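Local coordinates for protein beta-fructofuranosidase (Bifidobacterium adolescentis, PDB 6NOB) that probably hydrolyses terminal beta-fructofuranosyl residues of sucrose and related sugars, as a glycoside hydrolase of family 32, at residues F20-G25 / N149-G154; G71-F76 / M95-T100; S196-T201 / D269-C274; Y220-L225 / E236-C241; P458-E463 / K564-E569. One frame throughout, in Å; residues are numbered along the deposited sequence.

Interaction 1: residues F20-G25 / N149-G154; sequences FAERCG and NPYGFG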
# COMPACT_ATOMS: atom_id res chain seq x y z
N PHE A 20 3.86 17.52 14.60
CA PHE A 20 4.27 17.84 13.24
C PHE A 20 3.63 19.17 12.87
O PHE A 20 2.43 19.24 12.57
CB PHE A 20 3.88 16.72 12.28
CG PHE A 20 4.61 15.43 12.54
CD1 PHE A 20 4.20 14.57 13.55
CD2 PHE A 20 5.71 15.07 11.78
CE1 PHE A 20 4.87 13.39 13.80
CE2 PHE A 20 6.38 13.89 12.02
CZ PHE A 20 5.96 13.05 13.03
N ALA A 21 4.42 20.23 12.91
CA ALA A 21 3.92 21.60 12.83
C ALA A 21 4.32 22.26 11.51
O ALA A 21 5.39 22.00 10.96
CB ALA A 21 4.44 22.44 14.00
N GLU A 22 3.44 23.13 11.03
CA GLU A 22 3.65 23.90 9.82
C GLU A 22 3.72 25.37 10.19
O GLU A 22 2.86 25.87 10.92
CB GLU A 22 2.53 23.66 8.81
CG GLU A 22 2.80 24.18 7.40
CD GLU A 22 1.78 23.69 6.40
OE1 GLU A 22 0.99 22.79 6.74
OE2 GLU A 22 1.76 24.22 5.27
N ARG A 23 4.74 26.07 9.69
CA ARG A 23 4.85 27.50 9.93
C ARG A 23 3.68 28.22 9.28
O ARG A 23 3.40 28.03 8.09
CB ARG A 23 6.17 28.04 9.39
CG ARG A 23 6.39 29.51 9.68
CD ARG A 23 7.70 30.01 9.08
NE ARG A 23 8.87 29.35 9.65
CZ ARG A 23 9.45 29.71 10.79
NH1 ARG A 23 8.98 30.74 11.48
NH2 ARG A 23 10.52 29.06 11.23
N CYS A 24 2.98 29.05 10.06
CA CYS A 24 1.82 29.79 9.59
C CYS A 24 2.04 31.29 9.54
O CYS A 24 1.39 31.97 8.74
CB CYS A 24 0.61 29.49 10.48
SG CYS A 24 -1.00 29.75 9.68
N GLY A 25 2.92 31.83 10.39
CA GLY A 25 3.20 33.24 10.44
C GLY A 25 4.54 33.60 9.84
O GLY A 25 5.17 32.82 9.13
N ASN A 149 2.20 11.17 4.57
CA ASN A 149 2.31 12.62 4.65
C ASN A 149 1.46 13.10 5.82
O ASN A 149 0.22 13.11 5.72
CB ASN A 149 1.85 13.29 3.36
CG ASN A 149 1.60 14.79 3.54
OD1 ASN A 149 2.31 15.47 4.27
ND2 ASN A 149 0.57 15.30 2.86
N PRO A 150 2.06 13.51 6.94
CA PRO A 150 1.28 13.92 8.11
C PRO A 150 0.77 15.35 8.07
O PRO A 150 0.19 15.80 9.06
CB PRO A 150 2.28 13.74 9.26
CG PRO A 150 3.59 14.04 8.64
CD PRO A 150 3.51 13.55 7.21
N TYR A 151 0.94 16.07 6.96
CA TYR A 151 0.60 17.49 6.91
C TYR A 151 -0.65 17.80 6.10
O TYR A 151 -1.08 18.96 6.09
CB TYR A 151 1.77 18.30 6.35
CG TYR A 151 2.98 18.31 7.25
CD1 TYR A 151 3.06 19.18 8.33
CD2 TYR A 151 4.04 17.43 7.04
CE1 TYR A 151 4.16 19.19 9.16
CE2 TYR A 151 5.15 17.43 7.86
CZ TYR A 151 5.20 18.31 8.92
OH TYR A 151 6.30 18.31 9.74
N GLY A 152 -1.25 16.83 5.43
CA GLY A 152 -2.38 17.14 4.59
C GLY A 152 -3.10 15.90 4.10
O GLY A 152 -2.77 14.77 4.49
N PHE A 153 -4.09 16.13 3.24
CA PHE A 153 -4.94 15.08 2.71
C PHE A 153 -4.43 14.48 1.41
O PHE A 153 -4.88 13.40 1.02
CB PHE A 153 -6.36 15.62 2.49
CG PHE A 153 -7.43 14.56 2.43
CD1 PHE A 153 -7.86 13.93 3.58
CD2 PHE A 153 -8.00 14.22 1.22
CE1 PHE A 153 -8.85 12.96 3.53
CE2 PHE A 153 -8.99 13.25 1.15
CZ PHE A 153 -9.41 12.62 2.31
N GLY A 154 -3.50 15.15 0.73
CA GLY A 154 -2.91 14.65 -0.49
C GLY A 154 -1.47 14.19 -0.29
O GLY A 154 -0.92 14.23 0.80

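Interaction 2: residues G71-F76 / M95-T100; sequences GLVVRF and MNPSDT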
# COMPACT_ATOMS: atom_id res chain seq x y z
N GLY A 71 2.43 31.09 15.96
CA GLY A 71 3.19 31.19 14.74
C GLY A 71 3.28 29.91 13.95
O GLY A 71 3.99 29.87 12.93
N LEU A 72 2.58 28.86 14.37
CA LEU A 72 2.57 27.60 13.64
C LEU A 72 1.23 26.92 13.85
O LEU A 72 0.40 27.37 14.64
CB LEU A 72 3.74 26.69 14.07
CG LEU A 72 3.90 26.38 15.56
CD1 LEU A 72 3.04 25.21 15.99
CD2 LEU A 72 5.36 26.10 15.87
N VAL A 73 1.03 25.81 13.14
CA VAL A 73 -0.18 25.02 13.24
C VAL A 73 0.20 23.54 13.17
O VAL A 73 1.02 23.15 12.33
CB VAL A 73 -1.20 25.39 12.14
CG1 VAL A 73 -0.55 25.33 10.77
CG2 VAL A 73 -2.41 24.48 12.20
N VAL A 74 -0.36 22.74 14.06
CA VAL A 74 -0.04 21.32 14.14
C VAL A 74 -1.05 20.54 13.30
O VAL A 74 -2.26 20.78 13.38
CB VAL A 74 -0.04 20.84 15.60
CG1 VAL A 74 0.26 19.35 15.67
CG2 VAL A 74 0.97 21.63 16.42
N ARG A 75 -0.54 19.61 12.49
CA ARG A 75 -1.39 18.76 11.66
C ARG A 75 -1.46 17.32 12.14
O ARG A 75 -2.36 16.59 11.71
CB ARG A 75 -0.89 18.76 10.21
CG ARG A 75 -0.77 20.14 9.59
CD ARG A 75 -2.12 20.83 9.53
NE ARG A 75 -2.03 22.13 8.87
CZ ARG A 75 -2.99 23.05 8.90
NH1 ARG A 75 -4.12 22.81 9.56
NH2 ARG A 75 -2.82 24.20 8.27
N PHE A 76 -0.55 16.90 13.02
CA PHE A 76 -0.40 15.51 13.39
C PHE A 76 0.40 15.45 14.68
O PHE A 76 1.38 16.19 14.83
CB PHE A 76 0.31 14.73 12.27
CG PHE A 76 0.06 13.24 12.29
CD1 PHE A 76 -1.10 12.72 11.75
CD2 PHE A 76 1.00 12.38 12.83
CE1 PHE A 76 -1.33 11.35 11.75
CE2 PHE A 76 0.78 11.01 12.83
CZ PHE A 76 -0.39 10.49 12.30
N MET A 95 -4.04 18.39 17.83
CA MET A 95 -3.82 19.83 17.94
C MET A 95 -4.09 20.53 16.62
O MET A 95 -3.61 21.65 16.40
CB MET A 95 -2.41 20.12 18.43
CG MET A 95 -2.29 21.39 19.24
SD MET A 95 -0.68 21.61 20.02
CE MET A 95 -0.89 23.25 20.72
N ASN A 96 -4.85 19.90 15.73
CA ASN A 96 -5.19 20.49 14.45
C ASN A 96 -6.46 21.32 14.59
O ASN A 96 -7.53 20.75 14.88
CB ASN A 96 -5.39 19.40 13.40
CG ASN A 96 -5.34 19.94 11.98
OD1 ASN A 96 -5.63 21.11 11.73
ND2 ASN A 96 -4.96 19.08 11.03
N PRO A 97 -6.40 22.64 14.41
CA PRO A 97 -7.61 23.46 14.55
C PRO A 97 -8.72 23.10 13.57
O PRO A 97 -9.87 23.47 13.80
CB PRO A 97 -7.10 24.89 14.31
CG PRO A 97 -5.62 24.82 14.58
CD PRO A 97 -5.20 23.45 14.15
N SER A 98 -8.40 22.39 12.48
CA SER A 98 -9.41 21.97 11.52
C SER A 98 -10.14 20.70 11.94
O SER A 98 -11.26 20.47 11.48
CB SER A 98 -8.77 21.77 10.14
OG SER A 98 -8.17 22.96 9.66
N ASP A 99 -9.52 19.88 12.78
CA ASP A 99 -10.15 18.64 13.25
C ASP A 99 -10.98 18.93 14.50
O ASP A 99 -10.65 18.55 15.62
CB ASP A 99 -9.09 17.57 13.51
CG ASP A 99 -8.44 17.06 12.24
OD1 ASP A 99 -9.12 17.03 11.19
OD2 ASP A 99 -7.25 16.68 12.29
N THR A 100 -12.10 19.63 14.28
CA THR A 100 -12.93 20.09 15.39
C THR A 100 -13.84 19.00 15.94
O THR A 100 -14.25 19.09 17.10
CB THR A 100 -13.78 21.29 14.96
OG1 THR A 100 -14.63 20.91 13.88
CG2 THR A 100 -12.89 22.45 14.54
O HOH W 1 -2.04 23.79 16.28

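Interaction 3: residues S196-T201 / D269-C274; sequences SGSAVT and DPKVEC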
# COMPACT_ATOMS: atom_id res chain seq x y z
N SER A 196 9.39 4.49 -1.12
CA SER A 196 9.06 3.14 -0.70
C SER A 196 10.32 2.29 -0.54
O SER A 196 11.38 2.57 -1.11
CB SER A 196 8.12 2.50 -1.71
OG SER A 196 6.80 3.01 -1.54
N GLY A 197 10.19 1.23 0.27
CA GLY A 197 11.31 0.34 0.54
C GLY A 197 10.84 -0.98 1.12
O GLY A 197 9.68 -1.16 1.48
N SER A 198 11.79 -1.92 1.19
CA SER A 198 11.54 -3.29 1.66
C SER A 198 12.40 -3.58 2.89
O SER A 198 13.19 -2.75 3.34
CB SER A 198 11.82 -4.30 0.55
OG SER A 198 13.13 -4.13 0.02
N ALA A 199 12.23 -4.79 3.44
CA ALA A 199 12.85 -5.16 4.71
C ALA A 199 13.51 -6.53 4.62
O ALA A 199 12.97 -7.46 4.01
CB ALA A 199 11.82 -5.18 5.85
N VAL A 200 14.67 -6.66 5.25
CA VAL A 200 15.36 -7.94 5.41
C VAL A 200 15.76 -8.08 6.87
O VAL A 200 16.52 -7.26 7.40
CB VAL A 200 16.60 -8.05 4.50
CG1 VAL A 200 17.27 -9.40 4.68
CG2 VAL A 200 16.23 -7.83 3.05
N THR A 201 15.24 -9.12 7.53
CA THR A 201 15.59 -9.39 8.92
C THR A 201 16.97 -10.04 8.98
O THR A 201 17.24 -11.02 8.29
CB THR A 201 14.55 -10.29 9.59
OG1 THR A 201 14.51 -11.56 8.92
CG2 THR A 201 13.17 -9.65 9.54
N ASP A 269 11.90 1.95 -5.39
CA ASP A 269 11.16 0.86 -4.75
C ASP A 269 11.98 -0.43 -4.70
O ASP A 269 11.54 -1.46 -5.23
CB ASP A 269 9.84 0.63 -5.49
CG ASP A 269 9.04 1.91 -5.68
OD1 ASP A 269 9.23 2.87 -4.90
OD2 ASP A 269 8.21 1.95 -6.62
N PRO A 270 13.14 -0.43 -4.04
CA PRO A 270 13.96 -1.64 -4.01
C PRO A 270 13.30 -2.74 -3.20
O PRO A 270 12.76 -2.50 -2.12
CB PRO A 270 15.26 -1.18 -3.35
CG PRO A 270 14.83 -0.05 -2.47
CD PRO A 270 13.72 0.65 -3.21
N LYS A 271 13.36 -3.96 -3.73
CA LYS A 271 12.82 -5.14 -3.06
C LYS A 271 13.92 -6.19 -3.01
O LYS A 271 14.36 -6.68 -4.06
CB LYS A 271 11.58 -5.67 -3.78
CG LYS A 271 10.42 -6.01 -2.85
CD LYS A 271 10.80 -7.11 -1.88
CE LYS A 271 9.68 -7.42 -0.92
NZ LYS A 271 10.07 -8.50 0.04
N VAL A 272 14.37 -6.53 -1.81
CA VAL A 272 15.51 -7.42 -1.61
C VAL A 272 14.97 -8.78 -1.18
O VAL A 272 14.30 -8.90 -0.14
CB VAL A 272 16.49 -6.86 -0.57
CG1 VAL A 272 17.68 -7.80 -0.37
CG2 VAL A 272 16.98 -5.48 -1.00
N GLU A 273 15.25 -9.81 -1.98
CA GLU A 273 14.74 -11.16 -1.76
C GLU A 273 15.92 -12.08 -1.48
O GLU A 273 16.85 -12.16 -2.28
CB GLU A 273 13.95 -11.66 -2.97
CG GLU A 273 13.58 -13.13 -2.88
CD GLU A 273 12.72 -13.45 -1.68
OE1 GLU A 273 11.83 -12.63 -1.35
OE2 GLU A 273 12.93 -14.51 -1.06
N CYS A 274 15.86 -12.79 -0.35
CA CYS A 274 16.98 -13.62 0.07
C CYS A 274 16.69 -15.11 0.03
O CYS A 274 17.62 -15.90 0.20
CB CYS A 274 17.43 -13.22 1.48
SG CYS A 274 18.12 -11.56 1.57
O HOH W 2 9.79 -6.27 2.56
O HOH W 3 12.35 -7.48 1.23

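Interaction 4: residues Y220-L225 / E236-C241; sequences YLTRHL and EYQTTC. With EDO (1,2-ethanediol), chain C.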
# COMPACT_ATOMS: atom_id res chain seq x y z
N TYR A 220 15.79 -1.34 2.95
CA TYR A 220 16.33 -0.75 1.74
C TYR A 220 15.22 0.09 1.11
O TYR A 220 14.15 -0.44 0.81
CB TYR A 220 16.81 -1.82 0.76
CG TYR A 220 17.97 -2.65 1.26
CD1 TYR A 220 19.28 -2.27 0.97
CD2 TYR A 220 17.77 -3.81 2.00
CE1 TYR A 220 20.35 -3.01 1.41
CE2 TYR A 220 18.84 -4.56 2.45
CZ TYR A 220 20.13 -4.16 2.15
OH TYR A 220 21.21 -4.90 2.59
N LEU A 221 15.47 1.38 0.93
CA LEU A 221 14.43 2.29 0.48
C LEU A 221 14.98 3.26 -0.56
O LEU A 221 16.20 3.38 -0.75
CB LEU A 221 13.81 3.07 1.65
CG LEU A 221 14.74 4.08 2.34
CD1 LEU A 221 13.99 5.37 2.65
CD2 LEU A 221 15.31 3.47 3.61
N THR A 222 14.07 3.97 -1.22
CA THR A 222 14.41 4.99 -2.19
C THR A 222 14.35 6.36 -1.54
O THR A 222 13.39 6.68 -0.83
CB THR A 222 13.45 4.95 -3.39
OG1 THR A 222 13.64 3.73 -4.11
CG2 THR A 222 13.70 6.14 -4.32
N ARG A 223 15.39 7.16 -1.77
CA ARG A 223 15.36 8.59 -1.48
C ARG A 223 15.09 9.33 -2.78
O ARG A 223 15.72 9.04 -3.80
CB ARG A 223 16.67 9.06 -0.85
CG ARG A 223 16.80 8.74 0.63
CD ARG A 223 15.96 9.68 1.47
NE ARG A 223 15.91 9.27 2.87
CZ ARG A 223 15.14 9.83 3.79
NH1 ARG A 223 14.35 10.84 3.46
NH2 ARG A 223 15.16 9.39 5.04
N HIS A 224 14.15 10.27 -2.74
CA HIS A 224 13.72 11.01 -3.92
C HIS A 224 14.03 12.49 -3.72
O HIS A 224 13.72 13.06 -2.67
CB HIS A 224 12.22 10.81 -4.17
CG HIS A 224 11.71 11.48 -5.41
ND1 HIS A 224 11.47 10.80 -6.58
CD2 HIS A 224 11.37 12.77 -5.65
CE1 HIS A 224 11.02 11.64 -7.49
NE2 HIS A 224 10.95 12.84 -6.95
N LEU A 225 14.66 13.09 -4.73
CA LEU A 225 14.93 14.52 -4.76
C LEU A 225 14.60 15.04 -6.14
O LEU A 225 15.11 14.53 -7.14
CB LEU A 225 16.40 14.81 -4.42
CG LEU A 225 16.89 16.22 -4.75
CD1 LEU A 225 16.21 17.26 -3.88
CD2 LEU A 225 18.41 16.29 -4.60
N GLU A 236 16.82 9.82 -7.91
CA GLU A 236 16.40 8.71 -7.07
C GLU A 236 17.56 7.75 -6.86
O GLU A 236 18.28 7.43 -7.81
CB GLU A 236 15.20 7.99 -7.68
CG GLU A 236 13.90 8.77 -7.54
CD GLU A 236 12.68 8.02 -8.04
OE1 GLU A 236 12.84 7.09 -8.86
OE2 GLU A 236 11.56 8.36 -7.60
N TYR A 237 17.75 7.31 -5.62
CA TYR A 237 18.82 6.40 -5.24
C TYR A 237 18.35 5.56 -4.06
O TYR A 237 17.37 5.90 -3.39
CB TYR A 237 20.11 7.16 -4.91
CG TYR A 237 19.92 8.31 -3.94
CD1 TYR A 237 19.50 9.56 -4.38
CD2 TYR A 237 20.15 8.14 -2.58
CE1 TYR A 237 19.33 10.61 -3.49
CE2 TYR A 237 19.98 9.18 -1.68
CZ TYR A 237 19.57 10.41 -2.15
OH TYR A 237 19.39 11.46 -1.26
N GLN A 238 19.05 4.46 -3.82
CA GLN A 238 18.66 3.48 -2.81
C GLN A 238 19.59 3.55 -1.60
O GLN A 238 20.82 3.57 -1.75
CB GLN A 238 18.67 2.06 -3.39
CG GLN A 238 18.28 1.98 -4.85
CD GLN A 238 16.92 2.60 -5.13
OE1 GLN A 238 16.04 2.62 -4.27
NE2 GLN A 238 16.75 3.10 -6.35
N THR A 239 19.00 3.58 -0.41
CA THR A 239 19.74 3.66 0.84
C THR A 239 19.33 2.51 1.76
O THR A 239 18.38 1.78 1.50
CB THR A 239 19.50 5.01 1.55
OG1 THR A 239 18.15 5.05 2.05
CG2 THR A 239 19.70 6.17 0.58
N THR A 240 20.07 2.36 2.86
CA THR A 240 19.79 1.33 3.85
C THR A 240 19.85 1.93 5.25
O THR A 240 20.51 2.95 5.48
CB THR A 240 20.77 0.14 3.74
OG1 THR A 240 20.23 -0.98 4.45
CG2 THR A 240 22.12 0.49 4.35
N CYS A 241 19.15 1.28 6.17
CA CYS A 241 19.18 1.66 7.58
C CYS A 241 18.64 0.49 8.39
O CYS A 241 18.04 -0.45 7.85
CB CYS A 241 18.39 2.95 7.85
SG CYS A 241 16.64 2.92 7.43
C1 EDO C . 21.72 9.33 -9.22
O1 EDO C . 21.17 9.00 -10.50
C2 EDO C . 21.24 8.35 -8.15
O2 EDO C . 20.97 7.06 -8.72

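Interaction 5: residues P458-E463 / K564-E569; sequences PEMRVE and KGTAVE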
# COMPACT_ATOMS: atom_id res chain seq x y z
N PRO A 458 -11.47 5.33 -8.10
CA PRO A 458 -12.93 5.51 -8.17
C PRO A 458 -13.43 6.87 -7.69
O PRO A 458 -14.64 7.12 -7.75
CB PRO A 458 -13.47 4.39 -7.26
CG PRO A 458 -12.41 3.35 -7.28
CD PRO A 458 -11.13 4.12 -7.32
N GLU A 459 -12.55 7.75 -7.20
CA GLU A 459 -12.92 9.09 -6.75
C GLU A 459 -13.99 9.02 -5.66
O GLU A 459 -14.99 9.74 -5.69
CB GLU A 459 -13.38 9.96 -7.92
CG GLU A 459 -12.44 9.92 -9.10
CD GLU A 459 -12.77 10.96 -10.16
OE1 GLU A 459 -13.76 11.70 -9.98
OE2 GLU A 459 -12.03 11.03 -11.16
N MET A 460 -13.78 8.14 -4.68
CA MET A 460 -14.71 7.97 -3.58
C MET A 460 -14.33 8.77 -2.34
O MET A 460 -15.12 8.80 -1.39
CB MET A 460 -14.82 6.48 -3.22
CG MET A 460 -15.66 5.68 -4.20
SD MET A 460 -17.41 6.06 -4.05
CE MET A 460 -18.07 5.23 -5.50
N ARG A 461 -13.17 9.41 -2.33
CA ARG A 461 -12.69 10.15 -1.17
C ARG A 461 -12.87 11.64 -1.39
O ARG A 461 -12.60 12.16 -2.47
CB ARG A 461 -11.23 9.82 -0.89
CG ARG A 461 -10.99 8.36 -0.53
CD ARG A 461 -9.51 8.06 -0.37
NE ARG A 461 -9.28 6.70 0.12
CZ ARG A 461 -8.22 5.97 -0.20
NH1 ARG A 461 -7.28 6.45 -1.01
NH2 ARG A 461 -8.09 4.74 0.29
N VAL A 462 -13.32 12.33 -0.34
CA VAL A 462 -13.49 13.78 -0.36
C VAL A 462 -12.77 14.36 0.85
O VAL A 462 -12.97 13.90 1.98
CB VAL A 462 -14.98 14.18 -0.35
CG1 VAL A 462 -15.13 15.69 -0.21
CG2 VAL A 462 -15.67 13.69 -1.61
N GLU A 463 -11.94 15.37 0.61
CA GLU A 463 -11.15 15.97 1.68
C GLU A 463 -12.06 16.59 2.73
O GLU A 463 -12.90 17.44 2.42
CB GLU A 463 -10.20 17.03 1.11
CG GLU A 463 -9.41 17.77 2.17
CD GLU A 463 -8.29 18.61 1.59
OE1 GLU A 463 -8.28 18.85 0.36
OE2 GLU A 463 -7.40 19.03 2.37
N LYS A 564 -21.86 1.34 -10.97
CA LYS A 564 -22.75 2.28 -11.62
C LYS A 564 -22.85 3.58 -10.83
O LYS A 564 -22.87 3.57 -9.59
CB LYS A 564 -24.14 1.66 -11.79
CG LYS A 564 -24.17 0.48 -12.75
CD LYS A 564 -25.57 -0.07 -12.95
CE LYS A 564 -25.72 -0.69 -14.34
NZ LYS A 564 -26.37 -2.03 -14.30
N GLY A 565 -22.90 4.70 -11.55
CA GLY A 565 -22.97 6.01 -10.94
C GLY A 565 -21.64 6.57 -10.49
O GLY A 565 -21.58 7.76 -10.14
N THR A 566 -20.58 5.77 -10.49
CA THR A 566 -19.26 6.21 -10.05
C THR A 566 -18.47 6.80 -11.22
O THR A 566 -18.87 6.72 -12.38
CB THR A 566 -18.49 5.05 -9.43
OG1 THR A 566 -17.91 4.26 -10.47
CG2 THR A 566 -19.42 4.19 -8.60
N ALA A 567 -17.31 7.37 -10.89
CA ALA A 567 -16.42 7.92 -11.90
C ALA A 567 -15.78 6.85 -12.77
O ALA A 567 -15.21 7.18 -13.82
CB ALA A 567 -15.33 8.77 -11.24
N VAL A 568 -15.86 5.58 -12.37
CA VAL A 568 -15.29 4.49 -13.15
C VAL A 568 -16.40 3.57 -13.64
O VAL A 568 -16.19 2.38 -13.87
CB VAL A 568 -14.25 3.70 -12.33
CG1 VAL A 568 -13.06 4.60 -11.99
CG2 VAL A 568 -14.87 3.15 -11.05
N GLU A 569 -17.60 4.14 -13.82
CA GLU A 569 -18.73 3.36 -14.33
C GLU A 569 -18.46 2.84 -15.74
O GLU A 569 -19.02 1.81 -16.14
CB GLU A 569 -19.99 4.22 -14.30
CG GLU A 569 -21.26 3.50 -14.74
CD GLU A 569 -22.46 4.42 -14.80
OE1 GLU A 569 -23.60 3.91 -14.72
OE2 GLU A 569 -22.28 5.65 -14.91
O HOH W 4 -17.08 8.12 -8.06

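Interaction 1: residues F20-G25 / N149-G154
Tyr151 drives its ring against the backbone of Phe20 and Ala21, joining the five-bladed propeller expected of family 32 to the small all-beta N-terminal region. The loop between strands 141-149 and 159-165 supplies the ring, and strand 16-23 receives it. Its leading corner is CE1, which lies 3.6 Å from Ala21 O, while the phenol oxygen Tyr151 OH reaches the rim of the Phe20 ring, in the plane of that ring and 3.9 Å from Phe20 CD2. The two aromatic side chains cross at about a right angle. With CG anti to its carbonyl carbon (chi1 -67°), Tyr151 points its ring at the strand. Beside it, Pro150 CG rests 3.9 Å from Phe20 CD2, so proline and tyrosine together hold the phenylalanine from the propeller side. No hydrogen bond spans the two segments; the contact is van der Waals packing, mostly of carbon, between the two regions.

Further out, Phe20 is stacked on His54 of strand 52-58, and Glu22 makes long, weak ion pairs with Arg52 and Arg75. The loop is shaped from within by Asn149. Its OD1 receives Tyr151 N at 3.1 Å in an Asx turn, the donor standing above the carbonyl plane. The other end of the amide, Asn149 ND2, lies 2.8 Å from Gly154 O, an acceptor close to the amide plane.

Interaction 2: residues G71-F76 / M95-T100
Asn96 OD1 is gripped from opposite faces of its amide plane, by Arg75 NH1 from across the contact and by Ser98 N from its own turn. The arginine bond, Arg75 NH1 to Asn96 OD1, is 3.1 Å long and rather bent (137°), though the oxygen lies near the guanidinium plane. The one from Ser98 N to Asn96 OD1 is straighter, at 164°, and makes an Asx turn inside the type I beta turn of Asn96 to Asp99. A single oxygen thus ties both Arg75 and the turn. With CG anti to the backbone N (chi1 -163°), the asparagine amide is carried across to Arg75, its plane well turned from that of the guanidinium, and Asn96 ND2 comes 3.7 Å from Arg75 CD. Val73 CG2 lies over one guanidinium face, toward its rim, and also meets Pro97 CD at 3.6 Å.

The backbones touch through a CA-H...O contact, Asn96 CA to Val74 O at 3.1 Å. Val74 N reaches the other segment through a water, which it meets at 3.0 Å and which donates to Met95 O at 2.7 Å. Apolar packing completes the contact, with Val74 CB 3.8 Å from Met95 CB.

Arg127 of strand 127-138 draws the propeller in, bonding Arg75 O and forming a salt bridge with Asp99. The loop thus lies along strand 72-80 of the N-terminal region, its Met95 also packing on strands 5-10 and 64-70, and it leads on toward helix 108-112.

Interaction 3: residues S196-T201 / D269-C274
Two edge strands of neighbouring sheets, 190-202 and 268-273, run side by side in the same direction where Ser198 meets Pro270 and Val272. Their axes come within 5.2 Å and differ by 11°, yet the main chains are not paired directly. The serine hydroxyl stands in for that pairing: Ser198 OG donates to Pro270 O at 2.7 Å, from above the carbonyl plane, and accepts from Val272 N at 3.3 Å. It can do both because OG sits between the backbone N and the carbonyl carbon (chi1 54°), facing the neighbouring strand. With an alanine in place of Ser198, Pro270 O and Val272 N would probably both lose their bridging partner.

Each strand belongs to a separate blade of the propeller, and 268-270 carry the Arg-Asp-Pro sequence characteristic of family 32. Near this end Asp269 OD1 lies 3.4 Å from Ser196 CB, while Asp269 OD2 is held by Cys376 N and Ser196 OG turns to Asp131. Lys271 lays its aliphatic chain along Ser198 CB and sends NZ to Ser440 O; a water 2.8 Å from Lys271 NZ also lies between Ala199 O and Val272 O. Farther along, Val200 CG2 packs on Val272 CG1 at 3.7 Å, the two valines crossing at about a right angle.

Interaction 4: residues Y220-L225 / E236-C241
Strands 220-225 and 236-241 pair antiparallel in a beta hairpin, their axes 4.6 Å apart and twisted to 138°, with backbone bonds in both directions at Leu221-Thr239 and Arg223-Tyr237. This hairpin forms the middle of a four-stranded propeller blade. On the face that carries Tyr220, Thr222 and His224, each non-hydrogen-bonded pair has its own cross-strand polar or aromatic contact. His224 ND1 donates to Glu236 OE2 at 2.6 Å, the carboxylate oxygen lying in the ring plane and being met on its anti side, with ring and carboxylate planes 75° apart. Glu236 OE2 also has a salt bridge to Arg268, and OE1 takes Phe267 N, which fixes the group's rotation. Next along, Thr222 OG1 gives its proton to a lone pair of Gln238 OE1 at 2.6 Å and in turn accepts from Asp269 N. Tyr220 lies alongside Thr240, whose OG1 lies over one ring face, toward the rim and 3.7 Å from Tyr220 CE1, while bonding to Leu219 O.

The other face is packed differently. Arg223 CB makes a CH-pi contact over the Tyr237 ring, 3.8 Å from its centroid. Bent at chi2 (-76°), the arginine chain passes Thr239 CG2, and its guanidinium forms a salt bridge with Glu252, which also binds Thr239 OG1. Beside Tyr237, O2 of an ethanediol, probably carried over from crystallisation, donates to Glu236 O at 2.9 Å.

Interaction 5: residues P458-E463 / K564-E569
Pro458 O accepts from a water at 2.7 Å, and the same water takes Ala567 N at 2.9 Å, so two backbones that share no direct hydrogen bond are joined through one molecule. The proline also packs on the opposing turn, with Pro458 CA 3.9 Å from Val568 CG1. Next to it the Glu459 side chain runs past the Ala567 methyl, its chain stretched out past CG, and the nearest pair is Glu459 CD to Ala567 CB at 3.5 Å. Trimming Glu459 to an alanine would probably leave the Ala567 methyl without its cover on that side.

This is a seam between domains: the loop after strand 448-454 belongs to the propeller expected of family 32, and residues 564-569 turn between strands 558-564 and 573-574 of the C-terminal beta-sandwich found in that family. The turn is type I, from Thr566 to Glu569, and an ST turn stiffens it, Thr566 OG1 accepting Val568 N at 3.1 Å while also bonding to Ala563 O. That leaves Thr566 CG2 for the other domain, where Met460 CE meets it at 3.5 Å. The bend of the methionine chain at chi2 (-72°) brings its methyl end over to the threonine, and Phe607 touches both residues. On the propeller side, Asp456 holds the loop by accepting from Met460 N and Arg461 N through its two carboxylate oxygens.

How the interactions relate
Interactions 3 and 4 are the propeller's own: both are buried, share the sheet of strands 190-202 and 216-227, meet again where Ser198 N approaches Tyr220 O, and are rich in directional hydrogen bonds. Interactions 1 and 5 lie at borders between domains, and interaction 2 within the N-terminal region beside one. The first two join through strands 16-23 and 72-80, neighbours in one N-terminal sheet; 1 is buried and mostly apolar, whereas 2 is only partly buried and relies on an arginine-asparagine bond and a water. Interaction 5, on the other side of the chain's centre from 3 and 4, combines methyl packing with a water bridge, and its 458-463 loop touches interaction 1 through Phe153 and Glu463.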